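Local coordinates for protein serine protease inhibitor 4, isoform B (Drosophila melanogaster, PDB 4P0F) that probably inhibits serine and cysteine endopeptidases as a member of the serpin family, here in its cleaved form, at residues R92-Q104 and L113-S127. Sequence-based numbering, arbitrary orientation.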
loop_
_atom_site.group_PDB
_atom_site.type_symbol
_atom_site.label_atom_id
_atom_site.label_comp_id
_atom_site.label_asym_id
_atom_site.label_seq_id
_atom_site.Cartn_x
_atom_site.Cartn_y
_atom_site.Cartn_z
ATOM N N ARG A 92 0.748 11.414 -6.047
ATOM C CA ARG A 92 -0.640 11.853 -6.123
ATOM C C ARG A 92 -1.527 10.862 -5.384
ATOM O O ARG A 92 -1.509 9.667 -5.676
ATOM C CB ARG A 92 -1.094 11.979 -7.582
ATOM C CG ARG A 92 -0.187 12.836 -8.457
ATOM C CD ARG A 92 -0.221 14.302 -8.057
ATOM N NE ARG A 92 -1.484 14.943 -8.412
ATOM C CZ ARG A 92 -1.859 16.148 -7.994
ATOM N NH1 ARG A 92 -1.073 16.855 -7.191
ATOM N NH2 ARG A 92 -3.030 16.643 -8.374
ATOM N N ILE A 93 -2.298 11.363 -4.425
ATOM C CA ILE A 93 -3.189 10.524 -3.638
ATOM C C ILE A 93 -4.608 11.064 -3.802
ATOM O O ILE A 93 -4.812 12.277 -3.790
ATOM C CB ILE A 93 -2.792 10.505 -2.155
ATOM C CG1 ILE A 93 -1.319 10.133 -2.001
ATOM C CG2 ILE A 93 -3.625 9.490 -1.390
ATOM C CD1 ILE A 93 -0.746 10.450 -0.632
ATOM N N ALA A 94 -5.568 10.163 -3.976
ATOM C CA ALA A 94 -6.955 10.563 -4.229
ATOM C C ALA A 94 -7.954 9.637 -3.568
ATOM O O ALA A 94 -7.824 8.418 -3.636
ATOM C CB ALA A 94 -7.221 10.615 -5.706
ATOM N N ASN A 95 -8.969 10.244 -2.961
ATOM C CA ASN A 95 -10.046 9.520 -2.322
ATOM C C ASN A 95 -11.368 9.834 -2.990
ATOM O O ASN A 95 -11.612 10.969 -3.402
ATOM C CB ASN A 95 -10.120 9.874 -0.839
ATOM C CG ASN A 95 -8.899 9.407 -0.076
ATOM O OD1 ASN A 95 -8.475 8.267 -0.218
ATOM N ND2 ASN A 95 -8.336 10.287 0.736
ATOM N N LYS A 96 -12.223 8.825 -3.083
ATOM C CA LYS A 96 -13.569 9.041 -3.602
ATOM C C LYS A 96 -14.527 8.018 -3.033
ATOM O O LYS A 96 -14.164 6.868 -2.829
ATOM C CB LYS A 96 -13.580 8.975 -5.132
ATOM C CG LYS A 96 -14.910 9.381 -5.773
ATOM C CD LYS A 96 -14.726 9.820 -7.217
ATOM C CE LYS A 96 -16.020 10.334 -7.816
ATOM N NZ LYS A 96 -15.795 10.919 -9.180
ATOM N N ILE A 97 -15.764 8.447 -2.802
ATOM C CA ILE A 97 -16.811 7.540 -2.367
ATOM C C ILE A 97 -17.890 7.489 -3.449
ATOM O O ILE A 97 -18.244 8.509 -4.040
ATOM C CB ILE A 97 -17.420 7.960 -1.007
ATOM C CG1 ILE A 97 -18.418 6.903 -0.531
ATOM C CG2 ILE A 97 -18.077 9.332 -1.083
ATOM C CD1 ILE A 97 -18.867 7.083 0.932
ATOM N N PHE A 98 -18.374 6.281 -3.713
ATOM C CA PHE A 98 -19.411 6.057 -4.708
ATOM C C PHE A 98 -20.629 5.507 -3.981
ATOM O O PHE A 98 -20.536 4.478 -3.318
ATOM C CB PHE A 98 -18.926 5.100 -5.784
ATOM C CG PHE A 98 -17.666 5.555 -6.484
ATOM C CD1 PHE A 98 -16.420 5.233 -5.971
ATOM C CD2 PHE A 98 -17.739 6.283 -7.660
ATOM C CE1 PHE A 98 -15.275 5.639 -6.616
ATOM C CE2 PHE A 98 -16.592 6.693 -8.313
ATOM C CZ PHE A 98 -15.357 6.367 -7.787
ATOM N N VAL A 99 -21.761 6.202 -4.106
ATOM C CA VAL A 99 -22.928 5.963 -3.248
ATOM C C VAL A 99 -24.147 5.548 -4.073
ATOM O O VAL A 99 -24.444 6.147 -5.103
ATOM C CB VAL A 99 -23.277 7.226 -2.434
ATOM C CG1 VAL A 99 -24.415 6.949 -1.422
ATOM C CG2 VAL A 99 -22.030 7.748 -1.719
ATOM N N MET A 100 -24.831 4.507 -3.613
ATOM C CA MET A 100 -26.060 4.026 -4.254
ATOM C C MET A 100 -27.016 5.184 -4.534
ATOM O O MET A 100 -27.314 5.972 -3.634
ATOM C CB MET A 100 -26.727 2.970 -3.359
ATOM C CG MET A 100 -28.035 2.356 -3.878
ATOM S SD MET A 100 -27.776 1.180 -5.227
ATOM C CE MET A 100 -27.758 2.256 -6.574
ATOM N N ASP A 101 -27.478 5.305 -5.782
ATOM C CA ASP A 101 -28.465 6.331 -6.132
ATOM C C ASP A 101 -29.608 6.339 -5.133
ATOM O O ASP A 101 -30.148 5.286 -4.802
ATOM C CB ASP A 101 -29.062 6.100 -7.521
ATOM C CG ASP A 101 -28.120 6.467 -8.654
ATOM O OD1 ASP A 101 -27.166 7.250 -8.445
ATOM O OD2 ASP A 101 -28.363 5.974 -9.776
ATOM N N GLY A 102 -29.987 7.535 -4.691
ATOM C CA GLY A 102 -31.137 7.713 -3.821
ATOM C C GLY A 102 -30.791 7.735 -2.343
ATOM O O GLY A 102 -31.585 8.207 -1.523
ATOM N N TYR A 103 -29.614 7.223 -1.988
ATOM C CA TYR A 103 -29.173 7.236 -0.596
ATOM C C TYR A 103 -28.336 8.477 -0.311
ATOM O O TYR A 103 -27.523 8.889 -1.129
ATOM C CB TYR A 103 -28.385 5.962 -0.268
ATOM C CG TYR A 103 -29.284 4.759 -0.160
ATOM C CD1 TYR A 103 -29.646 4.040 -1.284
ATOM C CD2 TYR A 103 -29.812 4.361 1.068
ATOM C CE1 TYR A 103 -30.493 2.950 -1.197
ATOM C CE2 TYR A 103 -30.642 3.269 1.160
ATOM C CZ TYR A 103 -30.977 2.563 0.025
ATOM O OH TYR A 103 -31.817 1.478 0.096
ATOM N N GLN A 104 -28.580 9.086 0.843
ATOM C CA GLN A 104 -27.858 10.277 1.268
ATOM C C GLN A 104 -26.893 9.923 2.392
ATOM O O GLN A 104 -27.247 9.189 3.315
ATOM C CB GLN A 104 -28.827 11.355 1.741
ATOM C CG GLN A 104 -29.869 11.737 0.707
ATOM C CD GLN A 104 -30.641 12.966 1.105
ATOM O OE1 GLN A 104 -31.754 12.877 1.630
ATOM N NE2 GLN A 104 -30.053 14.131 0.865
ATOM N N LEU A 113 -15.273 13.332 5.370
ATOM C CA LEU A 113 -14.684 12.793 4.147
ATOM C C LEU A 113 -14.238 13.910 3.212
ATOM O O LEU A 113 -13.148 13.856 2.661
ATOM C CB LEU A 113 -15.660 11.881 3.415
ATOM C CG LEU A 113 -15.938 10.505 4.013
ATOM C CD1 LEU A 113 -17.057 9.855 3.214
ATOM C CD2 LEU A 113 -14.703 9.626 4.026
ATOM N N SER A 114 -15.084 14.923 3.028
ATOM C CA SER A 114 -14.784 16.000 2.096
ATOM C C SER A 114 -13.664 16.916 2.589
ATOM O O SER A 114 -12.723 17.194 1.851
ATOM C CB SER A 114 -16.043 16.837 1.827
ATOM O OG SER A 114 -17.122 16.010 1.431
ATOM N N LYS A 115 -13.759 17.383 3.832
ATOM C CA LYS A 115 -12.851 18.412 4.330
ATOM C C LYS A 115 -11.509 17.844 4.786
ATOM O O LYS A 115 -10.480 18.493 4.618
ATOM C CB LYS A 115 -13.486 19.179 5.494
ATOM C CG LYS A 115 -14.679 20.039 5.126
ATOM C CD LYS A 115 -15.252 20.695 6.368
ATOM C CE LYS A 115 -16.275 21.760 6.038
ATOM N NZ LYS A 115 -16.848 22.349 7.280
ATOM N N GLN A 116 -11.520 16.643 5.366
ATOM C CA GLN A 116 -10.311 16.085 5.961
ATOM C C GLN A 116 -9.643 15.045 5.063
ATOM O O GLN A 116 -8.418 15.045 4.930
ATOM C CB GLN A 116 -10.637 15.475 7.326
ATOM C CG GLN A 116 -11.287 16.460 8.290
ATOM C CD GLN A 116 -10.390 17.634 8.627
ATOM O OE1 GLN A 116 -9.166 17.500 8.686
ATOM N NE2 GLN A 116 -10.996 18.795 8.852
ATOM N N PHE A 117 -10.431 14.159 4.454
ATOM C CA PHE A 117 -9.878 13.160 3.542
ATOM C C PHE A 117 -9.866 13.663 2.103
ATOM O O PHE A 117 -9.408 12.962 1.198
ATOM C CB PHE A 117 -10.653 11.838 3.628
ATOM C CG PHE A 117 -10.289 11.007 4.814
ATOM C CD1 PHE A 117 -10.926 11.196 6.034
ATOM C CD2 PHE A 117 -9.307 10.036 4.725
ATOM C CE1 PHE A 117 -10.591 10.438 7.132
ATOM C CE2 PHE A 117 -8.975 9.270 5.824
ATOM C CZ PHE A 117 -9.610 9.469 7.029
ATOM N N LEU A 118 -10.364 14.880 1.896
ATOM C CA LEU A 118 -10.319 15.518 0.589
ATOM C C LEU A 118 -10.983 14.615 -0.445
ATOM O O LEU A 118 -10.606 14.584 -1.617
ATOM C CB LEU A 118 -8.867 15.835 0.203
ATOM C CG LEU A 118 -8.088 16.698 1.208
ATOM C CD1 LEU A 118 -6.668 16.934 0.703
ATOM C CD2 LEU A 118 -8.784 18.029 1.468
ATOM N N SER A 119 -12.002 13.899 0.006
ATOM C CA SER A 119 -12.667 12.900 -0.812
ATOM C C SER A 119 -13.694 13.512 -1.734
ATOM O O SER A 119 -14.439 14.406 -1.344
ATOM C CB SER A 119 -13.354 11.862 0.069
ATOM O OG SER A 119 -13.881 10.804 -0.712
ATOM N N ALA A 120 -13.722 13.018 -2.966
ATOM C CA ALA A 120 -14.794 13.334 -3.886
ATOM C C ALA A 120 -15.962 12.409 -3.570
ATOM O O ALA A 120 -15.819 11.468 -2.795
ATOM C CB ALA A 120 -14.341 13.166 -5.327
ATOM N N ALA A 121 -17.110 12.683 -4.174
ATOM C CA ALA A 121 -18.285 11.845 -3.978
ATOM C C ALA A 121 -19.124 11.829 -5.247
ATOM O O ALA A 121 -19.233 12.840 -5.944
ATOM C CB ALA A 121 -19.092 12.338 -2.813
ATOM N N GLN A 122 -19.698 10.668 -5.544
ATOM C CA GLN A 122 -20.513 10.489 -6.741
ATOM C C GLN A 122 -21.588 9.444 -6.484
ATOM O O GLN A 122 -21.332 8.444 -5.829
ATOM C CB GLN A 122 -19.638 10.064 -7.917
ATOM C CG GLN A 122 -20.390 9.872 -9.226
ATOM C CD GLN A 122 -19.472 9.519 -10.384
ATOM O OE1 GLN A 122 -18.286 9.262 -10.195
ATOM N NE2 GLN A 122 -20.018 9.504 -11.590
ATOM N N SER A 123 -22.786 9.681 -7.012
ATOM C CA SER A 123 -23.864 8.704 -6.935
ATOM C C SER A 123 -23.803 7.772 -8.140
ATOM O O SER A 123 -23.575 8.226 -9.261
ATOM C CB SER A 123 -25.223 9.405 -6.879
ATOM O OG SER A 123 -25.340 10.186 -5.703
ATOM N N VAL A 124 -23.986 6.478 -7.901
ATOM C CA VAL A 124 -23.990 5.474 -8.968
ATOM C C VAL A 124 -25.126 4.477 -8.763
ATOM O O VAL A 124 -25.647 4.347 -7.656
ATOM C CB VAL A 124 -22.645 4.700 -9.039
ATOM C CG1 VAL A 124 -21.476 5.657 -9.266
ATOM C CG2 VAL A 124 -22.423 3.876 -7.780
ATOM N N ASP A 125 -25.505 3.777 -9.828
ATOM C CA ASP A 125 -26.566 2.777 -9.762
ATOM C C ASP A 125 -25.958 1.379 -9.685
ATOM O O ASP A 125 -25.604 0.795 -10.710
ATOM C CB ASP A 125 -27.491 2.897 -10.978
ATOM C CG ASP A 125 -28.683 1.967 -10.904
ATOM O OD1 ASP A 125 -28.733 1.120 -9.994
ATOM O OD2 ASP A 125 -29.575 2.072 -11.773
ATOM N N PHE A 126 -25.819 0.845 -8.472
ATOM C CA PHE A 126 -25.187 -0.465 -8.282
ATOM C C PHE A 126 -26.020 -1.638 -8.813
ATOM O O PHE A 126 -25.493 -2.732 -9.004
ATOM C CB PHE A 126 -24.870 -0.696 -6.799
ATOM C CG PHE A 126 -23.706 0.123 -6.285
ATOM C CD1 PHE A 126 -22.432 -0.025 -6.816
ATOM C CD2 PHE A 126 -23.882 1.014 -5.233
ATOM C CE1 PHE A 126 -21.374 0.715 -6.324
ATOM C CE2 PHE A 126 -22.831 1.765 -4.745
ATOM C CZ PHE A 126 -21.572 1.615 -5.292
ATOM N N SER A 127 -27.311 -1.423 -9.050
ATOM C CA SER A 127 -28.137 -2.448 -9.685
ATOM C C SER A 127 -27.658 -2.675 -11.111
ATOM O O SER A 127 -27.734 -3.787 -11.642
ATOM C CB SER A 127 -29.612 -2.048 -9.679
ATOM O OG SER A 127 -30.066 -1.922 -8.345
HETATM O O HOH W 1 -8.580 13.149 -2.716
HETATM O O HOH W 2 -15.901 9.081 -11.285
HETATM O O HOH W 3 -26.422 8.748 -3.635
#
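Lys96 pairs with Ala120, and Ile97 with Ala121, in a parallel strand pairing that reaches Met100 and Val124. Strands 92-100 and 120-124 belong to a beta-alpha-beta unit of the serpin fold, the helix 107-115 lying between them in sequence; strand 161-174 pairs antiparallel with strand 92-100. The register rests on alternating bonds, such as Ala120 N to Asn95 O and Ile97 N to Ala120 O, both 3.0 Å.

The extended Lys96 chain rises from the face it shares with Ala120, Phe98 and Gln122 and slants across to Gln122. CG, anti to the backbone N (chi1 -172°), is thereby set over the Ala120 methyl. CB approaches Ala120 O, CG and CD lie against that methyl, CD to CB being 3.9 Å, and CG also sits over one face of the Phe98 ring, offset toward its rim. CE rests on Gln122 CB at 3.6 Å. NZ bonds Gln122 OE1 at 3.2 Å, from 41° above the carbonyl plane rather than on a lone pair, and water 2 bridges the same two atoms. An alanine here is likely to leave Gln122 OE1 without its ammonium partner and to take away the methylene contact near the rim of the Phe98 ring.

At the far end Met100 SD meets the Phe126 ring at its edge, a Met-aromatic contact. At the near end Asn95 OD1 bonds Asn167, while Asn95 ND2 donates almost straight (173°) to a lone pair of Phe117 O, 2.9 Å away.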